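Local coordinates for protein 2-C-methyl-D-erythritol 2,4-cyclodiphosphate synthase (Thermus thermophilus, PDB 1IV3) that converts 4-diphosphocytidyl-2-C-methyl-D-erythritol 2-phosphate to 2-C-methyl-D-erythritol 2,4-cyclodiphosphate with release of CMP, a step of non-mevalonate isoprenoid synthesis, at residues Ala39-Tyr52 and Pro139-Asp151. The protein carries 3 engineered substitutions. Residues are numbered along the deposited sequence; the frame is centred on the assembly and turned at random.
Engineered in segment 39-52: M41 (natural residue Leu). With MG (magnesium ion), chain G.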
ATOM      1  N   ALA A  39     -13.180  -7.918  -1.733  1.00 11.99           N
ATOM      2  CA  ALA A  39     -11.779  -7.509  -1.680  1.00 14.08           C
ATOM      3  C   ALA A  39     -11.377  -6.966  -0.319  1.00  9.22           C
ATOM      4  O   ALA A  39     -10.238  -7.128   0.129  1.00 10.36           O
ATOM      5  CB  ALA A  39     -11.579  -6.496  -2.801  1.00  8.17           C
ATOM      6  N   ALA A  40     -12.291  -6.274   0.362  1.00  9.35           N
ATOM      7  CA  ALA A  40     -12.063  -5.748   1.704  1.00  9.96           C
ATOM      8  C   ALA A  40     -11.766  -6.896   2.665  1.00 10.47           C
ATOM      9  O   ALA A  40     -10.756  -6.934   3.354  1.00  9.96           O
ATOM     10  CB  ALA A  40     -13.277  -4.987   2.236  1.00 11.60           C
ATOM     11  N   MET A  41     -12.695  -7.861   2.684  1.00  9.09           N
ATOM     12  CA  MET A  41     -12.490  -9.018   3.545  1.00  6.93           C
ATOM     13  C   MET A  41     -11.179  -9.716   3.195  1.00  9.30           C
ATOM     14  O   MET A  41     -10.416 -10.106   4.081  1.00  8.94           O
ATOM     15  CB  MET A  41     -13.621 -10.039   3.423  1.00 11.62           C
ATOM     16  CG  MET A  41     -14.942  -9.697   4.076  1.00 25.37           C
ATOM     17  SD  MET A  41     -14.974  -9.723   5.883  1.00  3.68           S
ATOM     18  CE  MET A  41     -14.845  -8.019   6.259  1.00  7.68           C
ATOM     19  N   HIS A  42     -10.882  -9.906   1.907  1.00 10.78           N
ATOM     20  CA  HIS A  42      -9.670 -10.659   1.570  1.00  8.76           C
ATOM     21  C   HIS A  42      -8.393  -9.934   1.985  1.00  9.82           C
ATOM     22  O   HIS A  42      -7.489 -10.558   2.541  1.00  9.44           O
ATOM     23  CB  HIS A  42      -9.606 -10.938   0.070  1.00  9.38           C
ATOM     24  CG  HIS A  42     -10.640 -11.934  -0.334  1.00 13.52           C
ATOM     25  ND1 HIS A  42     -10.842 -12.345  -1.623  1.00 22.85           N
ATOM     26  CD2 HIS A  42     -11.540 -12.608   0.436  1.00 16.07           C
ATOM     27  CE1 HIS A  42     -11.825 -13.235  -1.658  1.00 30.35           C
ATOM     28  NE2 HIS A  42     -12.266 -13.409  -0.421  1.00 21.89           N
ATOM     29  N   ALA A  43      -8.384  -8.629   1.733  1.00  8.07           N
ATOM     30  CA  ALA A  43      -7.167  -7.878   2.096  1.00  9.72           C
ATOM     31  C   ALA A  43      -6.968  -7.817   3.604  1.00  9.22           C
ATOM     32  O   ALA A  43      -5.838  -7.895   4.088  1.00  9.61           O
ATOM     33  CB  ALA A  43      -7.236  -6.472   1.507  1.00 11.29           C
ATOM     34  N   LEU A  44      -8.053  -7.673   4.378  1.00  9.27           N
ATOM     35  CA  LEU A  44      -7.949  -7.676   5.839  1.00  8.75           C
ATOM     36  C   LEU A  44      -7.472  -9.034   6.329  1.00  8.53           C
ATOM     37  O   LEU A  44      -6.664  -9.140   7.251  1.00  9.86           O
ATOM     38  CB  LEU A  44      -9.310  -7.344   6.488  1.00  8.07           C
ATOM     39  CG  LEU A  44      -9.727  -5.878   6.333  1.00 10.05           C
ATOM     40  CD1 LEU A  44     -11.198  -5.652   6.657  1.00  7.69           C
ATOM     41  CD2 LEU A  44      -8.825  -5.007   7.205  1.00  6.53           C
ATOM     42  N   THR A  45      -7.983 -10.098   5.702  1.00  8.07           N
ATOM     43  CA  THR A  45      -7.617 -11.450   6.155  1.00  8.29           C
ATOM     44  C   THR A  45      -6.129 -11.713   5.895  1.00  8.50           C
ATOM     45  O   THR A  45      -5.380 -12.204   6.757  1.00  8.41           O
ATOM     46  CB  THR A  45      -8.474 -12.510   5.450  1.00  9.20           C
ATOM     47  OG1 THR A  45      -9.875 -12.304   5.697  1.00  9.05           O
ATOM     48  CG2 THR A  45      -8.171 -13.905   6.000  1.00  9.66           C
ATOM     49  N   ASP A  46      -5.688 -11.378   4.679  1.00  7.19           N
ATOM     50  CA  ASP A  46      -4.261 -11.507   4.375  1.00  5.95           C
ATOM     51  C   ASP A  46      -3.416 -10.655   5.329  1.00  8.95           C
ATOM     52  O   ASP A  46      -2.353 -11.091   5.773  1.00  9.10           O
ATOM     53  CB  ASP A  46      -3.946 -11.129   2.932  1.00  7.67           C
ATOM     54  CG  ASP A  46      -4.069 -12.271   1.938  1.00 11.30           C
ATOM     55  OD1 ASP A  46      -4.221 -13.431   2.382  1.00 13.37           O
ATOM     56  OD2 ASP A  46      -3.989 -12.033   0.710  1.00 10.31           O
ATOM     57  N   ALA A  47      -3.841  -9.434   5.651  1.00  7.20           N
ATOM     58  CA  ALA A  47      -3.061  -8.579   6.544  1.00  6.50           C
ATOM     59  C   ALA A  47      -2.920  -9.212   7.923  1.00  9.64           C
ATOM     60  O   ALA A  47      -1.839  -9.188   8.520  1.00  9.96           O
ATOM     61  CB  ALA A  47      -3.704  -7.201   6.658  1.00  5.50           C
ATOM     62  N   LEU A  48      -4.026  -9.776   8.456  1.00  7.92           N
ATOM     63  CA  LEU A  48      -3.981 -10.479   9.740  1.00  8.20           C
ATOM     64  C   LEU A  48      -3.040 -11.662   9.705  1.00 10.43           C
ATOM     65  O   LEU A  48      -2.201 -11.839  10.597  1.00 11.16           O
ATOM     66  CB  LEU A  48      -5.395 -10.955  10.104  1.00 10.83           C
ATOM     67  CG  LEU A  48      -6.400  -9.858  10.475  1.00 11.37           C
ATOM     68  CD1 LEU A  48      -7.814 -10.443  10.609  1.00 13.50           C
ATOM     69  CD2 LEU A  48      -6.031  -9.152  11.781  1.00 10.92           C
ATOM     70  N   LEU A  49      -3.186 -12.491   8.664  1.00  7.18           N
ATOM     71  CA  LEU A  49      -2.319 -13.670   8.548  1.00  8.28           C
ATOM     72  C   LEU A  49      -0.868 -13.233   8.479  1.00  8.00           C
ATOM     73  O   LEU A  49       0.038 -13.783   9.108  1.00 12.88           O
ATOM     74  CB  LEU A  49      -2.685 -14.477   7.301  1.00  8.36           C
ATOM     75  CG  LEU A  49      -4.080 -15.121   7.286  1.00 12.26           C
ATOM     76  CD1 LEU A  49      -4.305 -15.847   5.960  1.00  9.10           C
ATOM     77  CD2 LEU A  49      -4.248 -16.067   8.463  1.00 10.55           C
ATOM     78  N   SER A  50      -0.646 -12.216   7.652  1.00  7.46           N
ATOM     79  CA  SER A  50       0.686 -11.657   7.434  1.00 12.38           C
ATOM     80  C   SER A  50       1.342 -11.200   8.737  1.00 10.23           C
ATOM     81  O   SER A  50       2.554 -11.364   8.914  1.00  9.42           O
ATOM     82  CB  SER A  50       0.577 -10.485   6.441  1.00 10.82           C
ATOM     83  OG  SER A  50       1.874 -10.232   5.902  1.00 16.32           O
ATOM     84  N   ALA A  51       0.550 -10.621   9.636  1.00  8.70           N
ATOM     85  CA  ALA A  51       1.088 -10.113  10.892  1.00  8.96           C
ATOM     86  C   ALA A  51       1.743 -11.216  11.727  1.00 13.59           C
ATOM     87  O   ALA A  51       2.522 -10.887  12.622  1.00 11.60           O
ATOM     88  CB  ALA A  51       0.019  -9.424  11.726  1.00  9.78           C
ATOM     89  N   TYR A  52       1.417 -12.478  11.453  1.00 11.37           N
ATOM     90  CA  TYR A  52       2.048 -13.584  12.164  1.00  8.63           C
ATOM     91  C   TYR A  52       2.768 -14.536  11.240  1.00 12.37           C
ATOM     92  O   TYR A  52       3.177 -15.618  11.663  1.00 10.86           O
ATOM     93  CB  TYR A  52       0.995 -14.339  12.992  1.00 11.62           C
ATOM     94  CG  TYR A  52       0.797 -13.665  14.328  1.00 10.59           C
ATOM     95  CD1 TYR A  52      -0.044 -12.556  14.406  1.00 15.66           C
ATOM     96  CD2 TYR A  52       1.454 -14.115  15.464  1.00 14.37           C
ATOM     97  CE1 TYR A  52      -0.238 -11.909  15.608  1.00 20.92           C
ATOM     98  CE2 TYR A  52       1.250 -13.472  16.673  1.00 17.81           C
ATOM     99  CZ  TYR A  52       0.409 -12.384  16.729  1.00 20.08           C
ATOM    100  OH  TYR A  52       0.200 -11.739  17.919  1.00 20.27           O
ATOM    101  N   PRO A 139     -10.705   0.751 -14.352  1.00 21.61           N
ATOM    102  CA  PRO A 139     -12.152   0.996 -14.308  1.00 21.70           C
ATOM    103  C   PRO A 139     -12.989  -0.258 -14.196  1.00 16.76           C
ATOM    104  O   PRO A 139     -14.203  -0.224 -14.043  1.00 24.07           O
ATOM    105  CB  PRO A 139     -12.428   1.621 -15.691  1.00 22.46           C
ATOM    106  CG  PRO A 139     -11.412   0.939 -16.553  1.00 19.03           C
ATOM    107  CD  PRO A 139     -10.153   0.921 -15.714  1.00 22.70           C
ATOM    108  N   SER A 140     -12.336  -1.413 -14.294  1.00 16.47           N
ATOM    109  CA  SER A 140     -13.122  -2.625 -14.220  1.00 17.93           C
ATOM    110  C   SER A 140     -12.654  -3.550 -13.103  1.00 26.90           C
ATOM    111  O   SER A 140     -12.913  -4.751 -13.167  1.00 19.80           O
ATOM    112  CB  SER A 140     -13.063  -3.323 -15.589  1.00 31.10           C
ATOM    113  OG  SER A 140     -13.830  -2.583 -16.532  1.00 35.07           O
ATOM    114  N   HIS A 141     -11.986  -3.017 -12.077  1.00 19.08           N
ATOM    115  CA  HIS A 141     -11.626  -3.833 -10.921  1.00 14.12           C
ATOM    116  C   HIS A 141     -12.038  -3.121  -9.633  1.00 12.94           C
ATOM    117  O   HIS A 141     -12.139  -1.895  -9.589  1.00 14.29           O
ATOM    118  CB  HIS A 141     -10.134  -4.124 -10.839  1.00 15.49           C
ATOM    119  CG  HIS A 141      -9.593  -5.012 -11.910  1.00 17.99           C
ATOM    120  ND1 HIS A 141      -9.105  -6.267 -11.652  1.00 21.91           N
ATOM    121  CD2 HIS A 141      -9.450  -4.812 -13.250  1.00 15.25           C
ATOM    122  CE1 HIS A 141      -8.696  -6.810 -12.791  1.00 23.07           C
ATOM    123  NE2 HIS A 141      -8.891  -5.957 -13.767  1.00 21.97           N
ATOM    124  N   VAL A 142     -12.261  -3.920  -8.603  1.00 13.94           N
ATOM    125  CA  VAL A 142     -12.326  -3.396  -7.237  1.00 12.96           C
ATOM    126  C   VAL A 142     -10.974  -3.705  -6.594  1.00 17.42           C
ATOM    127  O   VAL A 142     -10.501  -4.848  -6.751  1.00 16.27           O
ATOM    128  CB  VAL A 142     -13.484  -3.981  -6.434  1.00 15.41           C
ATOM    129  CG1 VAL A 142     -13.493  -5.520  -6.460  1.00 14.35           C
ATOM    130  CG2 VAL A 142     -13.442  -3.468  -5.000  1.00 12.81           C
ATOM    131  N   GLN A 143     -10.347  -2.736  -5.927  1.00 12.08           N
ATOM    132  CA  GLN A 143      -9.063  -3.035  -5.293  1.00  9.60           C
ATOM    133  C   GLN A 143      -9.168  -2.726  -3.800  1.00 19.88           C
ATOM    134  O   GLN A 143      -9.876  -1.775  -3.445  1.00 16.11           O
ATOM    135  CB  GLN A 143      -7.930  -2.220  -5.883  1.00 11.24           C
ATOM    136  CG  GLN A 143      -7.804  -2.329  -7.396  1.00 13.95           C
ATOM    137  CD  GLN A 143      -6.906  -1.261  -8.002  1.00 22.76           C
ATOM    138  OE1 GLN A 143      -7.347  -0.324  -8.674  1.00 23.19           O
ATOM    139  NE2 GLN A 143      -5.606  -1.394  -7.757  1.00 17.03           N
ATOM    140  N   ALA A 144      -8.490  -3.487  -2.948  1.00 10.14           N
ATOM    141  CA  ALA A 144      -8.437  -3.145  -1.533  1.00  7.94           C
ATOM    142  C   ALA A 144      -6.992  -3.262  -1.074  1.00  9.32           C
ATOM    143  O   ALA A 144      -6.321  -4.198  -1.512  1.00 13.85           O
ATOM    144  CB  ALA A 144      -9.305  -4.057  -0.672  1.00 11.78           C
ATOM    145  N   ARG A 145      -6.558  -2.353  -0.209  1.00  8.30           N
ATOM    146  CA  ARG A 145      -5.272  -2.515   0.475  1.00  7.08           C
ATOM    147  C   ARG A 145      -5.485  -2.168   1.934  1.00  9.22           C
ATOM    148  O   ARG A 145      -6.200  -1.197   2.225  1.00 11.72           O
ATOM    149  CB  ARG A 145      -4.184  -1.650  -0.165  1.00 14.51           C
ATOM    150  CG  ARG A 145      -4.048  -1.904  -1.668  1.00 14.19           C
ATOM    151  CD  ARG A 145      -2.846  -1.154  -2.249  1.00 19.65           C
ATOM    152  NE  ARG A 145      -2.606  -1.646  -3.616  1.00 23.33           N
ATOM    153  CZ  ARG A 145      -3.268  -1.103  -4.632  1.00 27.80           C
ATOM    154  NH1 ARG A 145      -4.118  -0.114  -4.391  1.00 19.45           N
ATOM    155  NH2 ARG A 145      -3.055  -1.548  -5.860  1.00 46.83           N
ATOM    156  N   ALA A 146      -4.907  -2.987   2.816  1.00  6.29           N
ATOM    157  CA  ALA A 146      -5.196  -2.884   4.234  1.00  9.49           C
ATOM    158  C   ALA A 146      -3.936  -2.998   5.094  1.00 12.34           C
ATOM    159  O   ALA A 146      -3.090  -3.823   4.749  1.00 10.60           O
ATOM    160  CB  ALA A 146      -6.166  -3.975   4.705  1.00 10.13           C
ATOM    161  N   VAL A 147      -3.891  -2.213   6.172  1.00  9.34           N
ATOM    162  CA  VAL A 147      -2.857  -2.398   7.208  1.00  8.52           C
ATOM    163  C   VAL A 147      -3.567  -2.717   8.515  1.00  9.02           C
ATOM    164  O   VAL A 147      -4.584  -2.079   8.851  1.00  9.73           O
ATOM    165  CB  VAL A 147      -1.967  -1.156   7.382  1.00 11.91           C
ATOM    166  CG1 VAL A 147      -0.795  -1.385   8.305  1.00 17.04           C
ATOM    167  CG2 VAL A 147      -1.416  -0.708   6.026  1.00 12.31           C
ATOM    168  N   VAL A 148      -3.066  -3.689   9.251  1.00  7.72           N
ATOM    169  CA  VAL A 148      -3.648  -3.923  10.581  1.00  8.07           C
ATOM    170  C   VAL A 148      -2.547  -3.742  11.620  1.00  8.27           C
ATOM    171  O   VAL A 148      -1.340  -3.926  11.365  1.00  9.83           O
ATOM    172  CB  VAL A 148      -4.280  -5.319  10.734  1.00  9.88           C
ATOM    173  CG1 VAL A 148      -5.481  -5.494   9.820  1.00 11.87           C
ATOM    174  CG2 VAL A 148      -3.230  -6.384  10.457  1.00  8.60           C
ATOM    175  N   LEU A 149      -2.993  -3.366  12.814  1.00  9.45           N
ATOM    176  CA  LEU A 149      -2.049  -3.168  13.919  1.00  9.37           C
ATOM    177  C   LEU A 149      -2.532  -4.017  15.088  1.00 15.09           C
ATOM    178  O   LEU A 149      -3.739  -3.990  15.369  1.00 12.39           O
ATOM    179  CB  LEU A 149      -1.992  -1.689  14.249  1.00 17.63           C
ATOM    180  CG  LEU A 149      -1.043  -1.212  15.343  1.00 24.57           C
ATOM    181  CD1 LEU A 149       0.401  -1.455  14.940  1.00 20.48           C
ATOM    182  CD2 LEU A 149      -1.314   0.264  15.647  1.00 17.88           C
ATOM    183  N   LEU A 150      -1.617  -4.723  15.718  1.00 10.84           N
ATOM    184  CA  LEU A 150      -1.994  -5.631  16.796  1.00 14.77           C
ATOM    185  C   LEU A 150      -1.060  -5.488  18.001  1.00 15.73           C
ATOM    186  O   LEU A 150       0.141  -5.346  17.782  1.00 13.89           O
ATOM    187  CB  LEU A 150      -1.950  -7.076  16.306  1.00 15.08           C
ATOM    188  CG  LEU A 150      -2.773  -7.404  15.055  1.00 19.11           C
ATOM    189  CD1 LEU A 150      -1.844  -7.517  13.860  1.00 11.75           C
ATOM    190  CD2 LEU A 150      -3.575  -8.679  15.224  1.00 22.56           C
ATOM    191  N   ASP A 151      -1.650  -5.555  19.179  1.00 16.60           N
ATOM    192  CA  ASP A 151      -1.062  -5.466  20.501  1.00 30.14           C
ATOM    193  C   ASP A 151      -0.951  -4.045  21.028  1.00 42.28           C
ATOM    194  O   ASP A 151      -1.529  -3.618  22.022  1.00 32.87           O
ATOM    195  CB  ASP A 151       0.338  -6.094  20.471  1.00 37.11           C
ATOM    196  CG  ASP A 151       0.215  -7.605  20.400  1.00 37.51           C
ATOM    197  OD1 ASP A 151      -0.913  -8.049  20.068  1.00 23.12           O
ATOM    198  OD2 ASP A 151       1.228  -8.278  20.680  1.00 39.76           O
TER
HETATM  199 MG    MG G1561     -10.127 -11.693  -3.329  1.00 23.06          MG
HETATM  200  O   HOH W   1      -8.757 -13.486  -3.922  1.00 38.40           O
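V148 lays its two methyls against the turn of helix 39-50 formed by A47 and L48: CG2 sits 3.7 Å from A47 O, and both branches meet L48 CD2, the two side chains crossing at about a right angle. This is helix-on-sheet packing in the alpha+beta fold of the IspF family, with helix 39-50 lying over strand 141-150, a central strand of the mixed sheet, at an axis angle of 32° and a closest approach of 7.2 Å. The alanines facing each other, A39, A43 and A47 on the helix and A144 and A146 on the strand, are consistent with so close an approach. A144 CB presses 3.3 Å from A39 O and meets the methyls of A39 and A43, while A146 CB lies 3.8 Å from L44 CD2. L44 keeps CG beside its own backbone N (chi1 -72°), which carries CD2 down to A146 and V148. With an alanine at V148, a gap would probably open beneath A47 O, and L48 CD2 would keep only L150 CD2 as a strand partner. R145 and V147 alternate to the other face of the strand, where R145 forms a salt bridge with E7 of the third subunit of the trimer. No hydrogen bond joins helix and strand; the contact is apolar. From the N-terminal part of the helix, H42 turns its ring away from the strand and binds the magnesium ion through ND1 at 2.0 Å, together with D8 and H10; its NE2 is hydrogen-bonded to S73. At the far end L150 reaches up to A51, where CD1 and the A51 CB are squeezed to 3.4 Å.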